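Local structure of putative P450-like enzyme (Streptomyces himastatinicus ATCC 53653, 5Z9J) at residues 26-31 with 35-40; 142-147 with 190-195; 309-314 with 383-388. The protein is a heme-binding member of the cytochrome P450 family and probably acts as a monooxygenase in bacterial secondary metabolism. All coordinates share one frame; numbering follows the deposited sequence.

Contact 1: 26-31 with 35-40; sequences IVDYDE and LWNVYG. With TAM (tris(hydroxyethyl)aminomethane), chain F.
D28 and N37 face each other across an antiparallel beta hairpin, strands 27-30 and 35-38, at one end of the mixed sheet of this cytochrome P450. Strand 27-30 is outermost, and 35-38 passes the sheet on to strand 307-310.

Backbone bonds set the register. D28 and N37 form a hydrogen-bonded pair, with N37 N to D28 O at 2.8 Å, and D30 with L35 forms the next. Beyond the strand ends, Y39 N still reaches I26 O.

On the face carrying V27, Y29, W36 and V38 the contacts are apolar. Y29 turns its ring edge to the indole face of W36, planes 56° apart, and brings CD1 to 3.4 Å from W36 CE2. Its CB rests over the six-membered ring, a CH-pi contact. The broad, flat indole can offer its face to Y29 and its edge to V27 CG1; W36 NE1 hydrogen-bonds to Q306 OE1.

The face with D28, D30, L35 and N37 is mainly polar, although L35 CD1 packs against D30 CB, and borders the bound tris(hydroxyethyl)aminomethane (TAM). With CG between its backbone N and carbonyl carbon (chi1 70°), D28 turns its carboxylate toward segment 35-40, OD1 to N37 and OD2 to Y39. N37 OD1 accepts from W311 NE1, so both ends of the amide are engaged and its flip is fixed. D28 OD2 takes a longer bond from the Y39 hydroxyl, whose OH also lies 3.3 Å from TAM C6. The N37 side-chain amide makes the shorter bond: N37 ND2 donates in its own plane to the syn lone pair of D28 OD1, 2.7 Å away.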
# COMPACT_ATOMS: atom_id res chain seq x y z
N ILE A 26 8.89 8.96 -21.83
CA ILE A 26 9.04 7.93 -20.83
C ILE A 26 9.49 8.60 -19.54
O ILE A 26 9.04 8.22 -18.46
CB ILE A 26 10.06 6.85 -21.27
CG1 ILE A 26 9.62 6.19 -22.59
CG2 ILE A 26 10.28 5.82 -20.17
CD1 ILE A 26 10.79 5.56 -23.39
N VAL A 27 10.38 9.59 -19.68
CA VAL A 27 10.90 10.38 -18.56
C VAL A 27 10.68 11.88 -18.75
O VAL A 27 10.93 12.41 -19.83
CB VAL A 27 12.43 10.17 -18.37
CG1 VAL A 27 12.96 11.02 -17.23
CG2 VAL A 27 12.77 8.71 -18.15
N ASP A 28 10.19 12.56 -17.72
CA ASP A 28 10.10 14.03 -17.77
C ASP A 28 10.48 14.65 -16.42
O ASP A 28 10.73 13.94 -15.43
CB ASP A 28 8.70 14.54 -18.23
CG ASP A 28 7.57 14.32 -17.21
OD1 ASP A 28 7.78 14.45 -15.97
OD2 ASP A 28 6.43 14.05 -17.65
N TYR A 29 10.59 15.97 -16.43
CA TYR A 29 10.93 16.74 -15.24
C TYR A 29 9.77 17.69 -14.91
O TYR A 29 9.20 18.33 -15.79
CB TYR A 29 12.23 17.52 -15.46
CG TYR A 29 12.72 18.35 -14.29
CD1 TYR A 29 13.25 17.76 -13.16
CD2 TYR A 29 12.63 19.74 -14.32
CE1 TYR A 29 13.69 18.52 -12.10
CE2 TYR A 29 13.06 20.51 -13.28
CZ TYR A 29 13.59 19.90 -12.17
OH TYR A 29 14.02 20.67 -11.11
N ASP A 30 9.39 17.74 -13.65
CA ASP A 30 8.37 18.67 -13.20
C ASP A 30 9.08 19.89 -12.60
O ASP A 30 9.61 19.81 -11.48
CB ASP A 30 7.44 17.98 -12.20
CG ASP A 30 6.21 18.80 -11.88
OD1 ASP A 30 6.28 20.05 -11.84
OD2 ASP A 30 5.14 18.20 -11.70
N GLU A 31 9.10 20.99 -13.34
CA GLU A 31 9.84 22.18 -12.92
C GLU A 31 9.19 22.79 -11.69
O GLU A 31 9.88 23.29 -10.80
CB GLU A 31 9.94 23.23 -14.03
CG GLU A 31 11.08 24.24 -13.80
CD GLU A 31 11.06 25.42 -14.78
OE1 GLU A 31 10.35 25.33 -15.81
OE2 GLU A 31 11.75 26.44 -14.52
N LEU A 35 11.04 17.69 -9.54
CA LEU A 35 11.23 16.26 -9.49
C LEU A 35 11.13 15.65 -10.88
O LEU A 35 10.63 16.30 -11.81
CB LEU A 35 10.20 15.59 -8.55
CG LEU A 35 8.69 15.83 -8.70
CD1 LEU A 35 8.11 15.00 -9.83
CD2 LEU A 35 7.93 15.56 -7.34
N TRP A 36 11.59 14.41 -10.98
CA TRP A 36 11.60 13.66 -12.23
C TRP A 36 10.54 12.57 -12.14
O TRP A 36 10.22 12.10 -11.04
CB TRP A 36 12.99 13.06 -12.50
CG TRP A 36 14.11 14.07 -12.66
CD1 TRP A 36 14.79 14.74 -11.67
CD2 TRP A 36 14.70 14.52 -13.90
NE1 TRP A 36 15.72 15.58 -12.21
CE2 TRP A 36 15.70 15.45 -13.58
CE3 TRP A 36 14.46 14.21 -15.25
CZ2 TRP A 36 16.47 16.09 -14.56
CZ3 TRP A 36 15.23 14.84 -16.22
CH2 TRP A 36 16.22 15.76 -15.87
N ASN A 37 9.94 12.26 -13.30
CA ASN A 37 8.92 11.23 -13.50
C ASN A 37 9.37 10.14 -14.48
O ASN A 37 9.86 10.46 -15.55
CB ASN A 37 7.61 11.85 -14.03
CG ASN A 37 6.96 12.84 -13.06
OD1 ASN A 37 6.55 12.45 -11.98
ND2 ASN A 37 6.86 14.11 -13.43
N VAL A 38 9.18 8.86 -14.13
CA VAL A 38 9.40 7.72 -15.05
C VAL A 38 8.09 6.95 -15.26
O VAL A 38 7.46 6.53 -14.27
CB VAL A 38 10.46 6.72 -14.50
CG1 VAL A 38 10.74 5.58 -15.49
CG2 VAL A 38 11.72 7.41 -14.18
N TYR A 39 7.68 6.72 -16.51
CA TYR A 39 6.40 6.03 -16.78
C TYR A 39 6.54 4.66 -17.52
O TYR A 39 5.56 3.90 -17.64
CB TYR A 39 5.49 6.93 -17.61
CG TYR A 39 5.29 8.32 -17.06
CD1 TYR A 39 4.64 8.54 -15.85
CD2 TYR A 39 5.70 9.41 -17.78
CE1 TYR A 39 4.46 9.83 -15.37
CE2 TYR A 39 5.51 10.69 -17.31
CZ TYR A 39 4.89 10.89 -16.10
OH TYR A 39 4.71 12.17 -15.62
N GLY A 40 7.74 4.32 -17.98
CA GLY A 40 7.91 3.12 -18.80
C GLY A 40 8.10 1.90 -17.92
O GLY A 40 8.57 2.02 -16.77
C TAM F . 2.53 14.08 -12.50
C1 TAM F . 2.84 14.54 -13.98
C2 TAM F . 1.05 14.30 -12.13
C3 TAM F . 2.91 12.58 -12.32
C4 TAM F . 1.59 14.56 -14.86
C5 TAM F . 0.84 13.84 -10.69
C6 TAM F . 2.33 11.64 -13.40
N TAM F . 3.35 14.84 -11.56
O4 TAM F . 1.01 15.85 -14.86
O5 TAM F . 2.04 14.18 -9.97
O6 TAM F . 0.93 11.54 -13.24

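Contact 2: 142-147 with 190-195; sequences LGVPES and RDYWHE
Where L142 and V144 meet W193, the loop between helices 132-142 and 147-163 (E and F in P450 nomenclature) comes up against the side of the long helix 172-202 (G). The backbones stay well apart, V144 CA and W193 CA being 9.7 Å from each other, and long side chains span the interval. G143 ends helix 132-142 in a Schellman motif; its positive phi of 81°, easy for a residue without a side chain, turns the chain so that L142 and V144 both aim their CB atoms at the helix.

The indole of W193, also against helix 224-238, takes both aliphatic groups at its far end: L142 CD1 lies 3.9 Å from W193 CH2, and V144 CG1 is equally close to W193 CZ3. Valine's compact side chain suits this spot, since the single methyl CG1 also reaches the Y192 ring edge, 3.2 Å from Y192 OH. Y192 in turn lays CD2 over the centre of the W193 indole face.

The contact is mostly apolar, with the Y192 hydroxyl oxygen against a valine methyl and no hydrogen bond between the segments; a weak one joins nearby R196 NH2 to G143 O. Between loop and helix it therefore rests on van der Waals fit and buried hydrocarbon.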
# COMPACT_ATOMS: atom_id res chain seq x y z
N LEU A 142 -0.47 -7.70 15.31
CA LEU A 142 0.36 -6.94 16.24
C LEU A 142 -0.05 -7.17 17.68
O LEU A 142 0.67 -6.81 18.62
CB LEU A 142 0.29 -5.46 15.89
CG LEU A 142 1.03 -5.09 14.61
CD1 LEU A 142 0.58 -3.74 14.05
CD2 LEU A 142 2.53 -5.05 14.92
N GLY A 143 -1.24 -7.71 17.87
CA GLY A 143 -1.67 -8.12 19.20
C GLY A 143 -2.21 -7.00 20.07
O GLY A 143 -2.18 -7.08 21.30
N VAL A 144 -2.71 -5.96 19.43
CA VAL A 144 -3.37 -4.86 20.13
C VAL A 144 -4.84 -5.18 20.39
O VAL A 144 -5.53 -5.75 19.55
CB VAL A 144 -3.25 -3.52 19.38
CG1 VAL A 144 -1.78 -3.13 19.18
CG2 VAL A 144 -4.01 -3.57 18.06
N PRO A 145 -5.33 -4.81 21.58
CA PRO A 145 -6.75 -4.97 21.90
C PRO A 145 -7.66 -4.30 20.87
O PRO A 145 -7.22 -3.37 20.17
CB PRO A 145 -6.88 -4.29 23.27
CG PRO A 145 -5.62 -3.48 23.45
CD PRO A 145 -4.56 -4.19 22.67
N GLU A 146 -8.89 -4.78 20.74
CA GLU A 146 -9.82 -4.21 19.76
C GLU A 146 -10.01 -2.71 20.01
O GLU A 146 -10.10 -1.94 19.05
CB GLU A 146 -11.17 -4.94 19.79
CG GLU A 146 -11.04 -6.47 19.70
CD GLU A 146 -12.38 -7.21 19.59
OE1 GLU A 146 -13.44 -6.54 19.50
OE2 GLU A 146 -12.37 -8.46 19.59
N SER A 147 -10.03 -2.28 21.27
CA SER A 147 -10.19 -0.86 21.59
C SER A 147 -9.13 0.01 20.90
O SER A 147 -9.39 1.15 20.53
CB SER A 147 -10.16 -0.61 23.11
OG SER A 147 -8.92 -1.00 23.68
N ARG A 190 5.42 6.13 19.44
CA ARG A 190 6.56 5.54 20.08
C ARG A 190 6.17 5.23 21.52
O ARG A 190 6.47 4.16 22.03
CB ARG A 190 7.76 6.46 20.04
CG ARG A 190 9.03 5.78 20.54
CD ARG A 190 9.98 6.76 21.17
NE ARG A 190 9.22 7.85 21.78
CZ ARG A 190 8.87 7.89 23.06
NH1 ARG A 190 9.22 6.91 23.89
NH2 ARG A 190 8.18 8.93 23.52
N ASP A 191 5.41 6.12 22.13
CA ASP A 191 5.06 5.92 23.55
C ASP A 191 3.96 4.89 23.64
O ASP A 191 3.89 4.14 24.61
CB ASP A 191 4.59 7.22 24.18
N TYR A 192 3.22 4.72 22.56
CA TYR A 192 2.24 3.65 22.51
C TYR A 192 2.91 2.29 22.42
O TYR A 192 2.70 1.42 23.30
CB TYR A 192 1.30 3.82 21.33
CG TYR A 192 0.35 2.67 21.18
CD1 TYR A 192 -0.80 2.60 21.94
CD2 TYR A 192 0.61 1.63 20.27
CE1 TYR A 192 -1.69 1.56 21.81
CE2 TYR A 192 -0.27 0.58 20.14
CZ TYR A 192 -1.42 0.55 20.92
OH TYR A 192 -2.32 -0.47 20.81
N TRP A 193 3.77 2.12 21.41
CA TRP A 193 4.45 0.84 21.23
C TRP A 193 5.33 0.54 22.44
O TRP A 193 5.49 -0.62 22.80
CB TRP A 193 5.23 0.83 19.92
CG TRP A 193 4.27 0.89 18.77
CD1 TRP A 193 4.15 1.90 17.88
CD2 TRP A 193 3.28 -0.10 18.39
NE1 TRP A 193 3.14 1.62 16.98
CE2 TRP A 193 2.60 0.40 17.26
CE3 TRP A 193 2.90 -1.34 18.91
CZ2 TRP A 193 1.57 -0.30 16.62
CZ3 TRP A 193 1.87 -2.04 18.28
CH2 TRP A 193 1.23 -1.52 17.14
N HIS A 194 5.83 1.56 23.12
CA HIS A 194 6.59 1.34 24.35
C HIS A 194 5.77 0.54 25.35
O HIS A 194 6.26 -0.41 25.94
CB HIS A 194 6.98 2.65 25.00
CG HIS A 194 7.60 2.50 26.36
ND1 HIS A 194 8.81 1.87 26.57
CD2 HIS A 194 7.15 2.85 27.59
CE1 HIS A 194 9.09 1.86 27.86
NE2 HIS A 194 8.10 2.45 28.50
N GLU A 195 4.50 0.88 25.50
CA GLU A 195 3.67 0.16 26.47
C GLU A 195 3.23 -1.21 25.96
O GLU A 195 3.05 -2.14 26.75
CB GLU A 195 2.44 1.00 26.84

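Contact 3: 309-314 with 383-388; sequences LVWTGA and QVVDAS. With TAM (tris(hydroxyethyl)aminomethane), chain F.
This is a small, buried contact, largely hydrocarbon with one backbone carbonyl at the indole edge, in which W311, just past the end of sheet strand 307-310, meets V385 in the loop between strands 380-381 and 392-396. It lies in the cytochrome P450 fold at the wall of the pocket that holds tris(hydroxyethyl)aminomethane (TAM), and both residues line that pocket.

The chain bends at W311, the centre of an inverse gamma turn and the N-cap of helix 312-315. Opposite, a type I beta turn from V384 to A387 presents V385, closed by a bond from A387 N to V384 O. With CG anti to the carbonyl carbon (chi1 -64°), the indole swings across to the turn and lets its six-membered ring do the touching. W311 CH2 meets V385 CG2 at 3.8 Å, the two side chains roughly perpendicular. The carbonyl V385 O lies near the indole plane, 3.4 Å from W311 CZ3, so the oxygen faces the ring's CH edge rather than its pi cloud; its hydrogen bond comes from H15 NE2.

The ligand packs onto both residues. TAM C3 sits over one indole face, toward the rim and 3.4 Å from W311 CZ2, while V385 CG2 comes within 3.5 Å of TAM C5. Tryptophan suits this place by its wide flat surface, with the NE1 end tied to N37, and valine by a short methyl that reaches both W311 and TAM.

W311 and V385 thus offer mainly hydrocarbon surface to the carbons of TAM, consistent with van der Waals packing here.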
# COMPACT_ATOMS: atom_id res chain seq x y z
N LEU A 309 10.16 9.94 -9.14
CA LEU A 309 8.90 9.25 -8.97
C LEU A 309 8.76 8.18 -10.02
O LEU A 309 8.66 8.47 -11.21
CB LEU A 309 7.73 10.22 -9.08
CG LEU A 309 7.80 11.28 -7.98
CD1 LEU A 309 6.55 12.15 -7.94
CD2 LEU A 309 8.12 10.68 -6.61
N VAL A 310 8.77 6.94 -9.55
CA VAL A 310 8.61 5.76 -10.37
C VAL A 310 7.11 5.42 -10.45
O VAL A 310 6.51 4.97 -9.44
CB VAL A 310 9.40 4.59 -9.79
CG1 VAL A 310 9.14 3.32 -10.57
CG2 VAL A 310 10.87 4.92 -9.67
N TRP A 311 6.48 5.69 -11.62
CA TRP A 311 5.02 5.48 -11.71
C TRP A 311 4.68 4.04 -12.13
O TRP A 311 4.51 3.71 -13.31
CB TRP A 311 4.38 6.52 -12.62
CG TRP A 311 4.53 7.90 -12.04
CD1 TRP A 311 5.43 8.87 -12.43
CD2 TRP A 311 3.78 8.46 -10.94
NE1 TRP A 311 5.28 10.00 -11.62
CE2 TRP A 311 4.27 9.77 -10.71
CE3 TRP A 311 2.74 7.98 -10.14
CZ2 TRP A 311 3.75 10.60 -9.70
CZ3 TRP A 311 2.23 8.80 -9.13
CH2 TRP A 311 2.74 10.10 -8.93
N THR A 312 4.64 3.17 -11.12
CA THR A 312 4.29 1.80 -11.26
C THR A 312 2.89 1.72 -11.85
O THR A 312 2.62 0.83 -12.69
CB THR A 312 4.35 1.09 -9.88
OG1 THR A 312 3.57 1.86 -8.97
CG2 THR A 312 5.78 1.02 -9.38
N GLY A 313 1.98 2.65 -11.50
CA GLY A 313 0.66 2.61 -12.12
C GLY A 313 0.75 2.79 -13.65
O GLY A 313 0.08 2.13 -14.43
N ALA A 314 1.58 3.73 -14.07
CA ALA A 314 1.74 3.97 -15.52
C ALA A 314 2.52 2.82 -16.19
O ALA A 314 2.17 2.39 -17.30
CB ALA A 314 2.42 5.31 -15.73
N GLN A 383 -7.78 10.68 -2.57
CA GLN A 383 -7.20 11.98 -2.90
C GLN A 383 -5.70 12.02 -2.63
O GLN A 383 -5.18 12.97 -2.06
CB GLN A 383 -7.89 13.04 -2.04
CG GLN A 383 -9.39 13.08 -2.27
CD GLN A 383 -9.72 13.48 -3.68
OE1 GLN A 383 -9.60 14.64 -4.04
NE2 GLN A 383 -10.08 12.49 -4.50
N VAL A 384 -4.99 11.00 -3.09
CA VAL A 384 -3.57 10.90 -2.82
C VAL A 384 -2.86 10.51 -4.09
O VAL A 384 -3.21 9.49 -4.68
CB VAL A 384 -3.32 9.86 -1.74
CG1 VAL A 384 -1.84 9.71 -1.52
CG2 VAL A 384 -4.02 10.26 -0.43
N VAL A 385 -1.83 11.26 -4.47
CA VAL A 385 -1.29 11.14 -5.82
C VAL A 385 -0.58 9.79 -6.04
O VAL A 385 -0.53 9.31 -7.19
CB VAL A 385 -0.36 12.33 -6.16
CG1 VAL A 385 0.96 12.27 -5.37
CG2 VAL A 385 -0.09 12.37 -7.66
N ASP A 386 -0.03 9.15 -4.99
CA ASP A 386 0.70 7.91 -5.26
C ASP A 386 -0.17 6.67 -5.12
O ASP A 386 0.29 5.55 -5.11
CB ASP A 386 1.99 7.82 -4.40
CG ASP A 386 1.75 7.94 -2.90
OD1 ASP A 386 0.69 8.47 -2.49
OD2 ASP A 386 2.65 7.55 -2.13
N ALA A 387 -1.47 6.89 -5.09
CA ALA A 387 -2.45 5.82 -4.97
C ALA A 387 -3.54 5.92 -6.02
O ALA A 387 -4.15 6.99 -6.21
CB ALA A 387 -3.08 5.81 -3.56
N SER A 388 -3.82 4.79 -6.64
CA SER A 388 -4.88 4.74 -7.58
C SER A 388 -5.94 3.76 -7.04
O SER A 388 -5.85 2.53 -7.21
CB SER A 388 -4.29 4.33 -8.94
OG SER A 388 -5.28 4.14 -9.91
C TAM F . 2.53 14.08 -12.50
C1 TAM F . 2.84 14.54 -13.98
C2 TAM F . 1.05 14.30 -12.13
C3 TAM F . 2.91 12.58 -12.32
C4 TAM F . 1.59 14.56 -14.86
C5 TAM F . 0.84 13.84 -10.69
C6 TAM F . 2.33 11.64 -13.40
N TAM F . 3.35 14.84 -11.56
O4 TAM F . 1.01 15.85 -14.86
O5 TAM F . 2.04 14.18 -9.97
O6 TAM F . 0.93 11.54 -13.24

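Overall arrangement
Contacts 1 and 3 belong together: strands 35-38 and 307-310 are neighbours in one sheet, W36 O bonds to L309 N, and both contacts touch the same TAM molecule, their centres about 13 Å apart. Contact 2 lies on the opposite side of the chain's centre, about 40 Å from contact 1 and 31 Å from contact 3 between centres, among helices. Contact 1, at the sheet's edge, is partly buried and rich in backbone and side-chain hydrogen bonds. Contacts 2 and 3 are buried, smaller and mostly apolar, each centred on a tryptophan, joined in contact 2 by Y192 and in contact 3 by the V385 carbonyl, although the tryptophan of contact 3 also serves a ligand pocket.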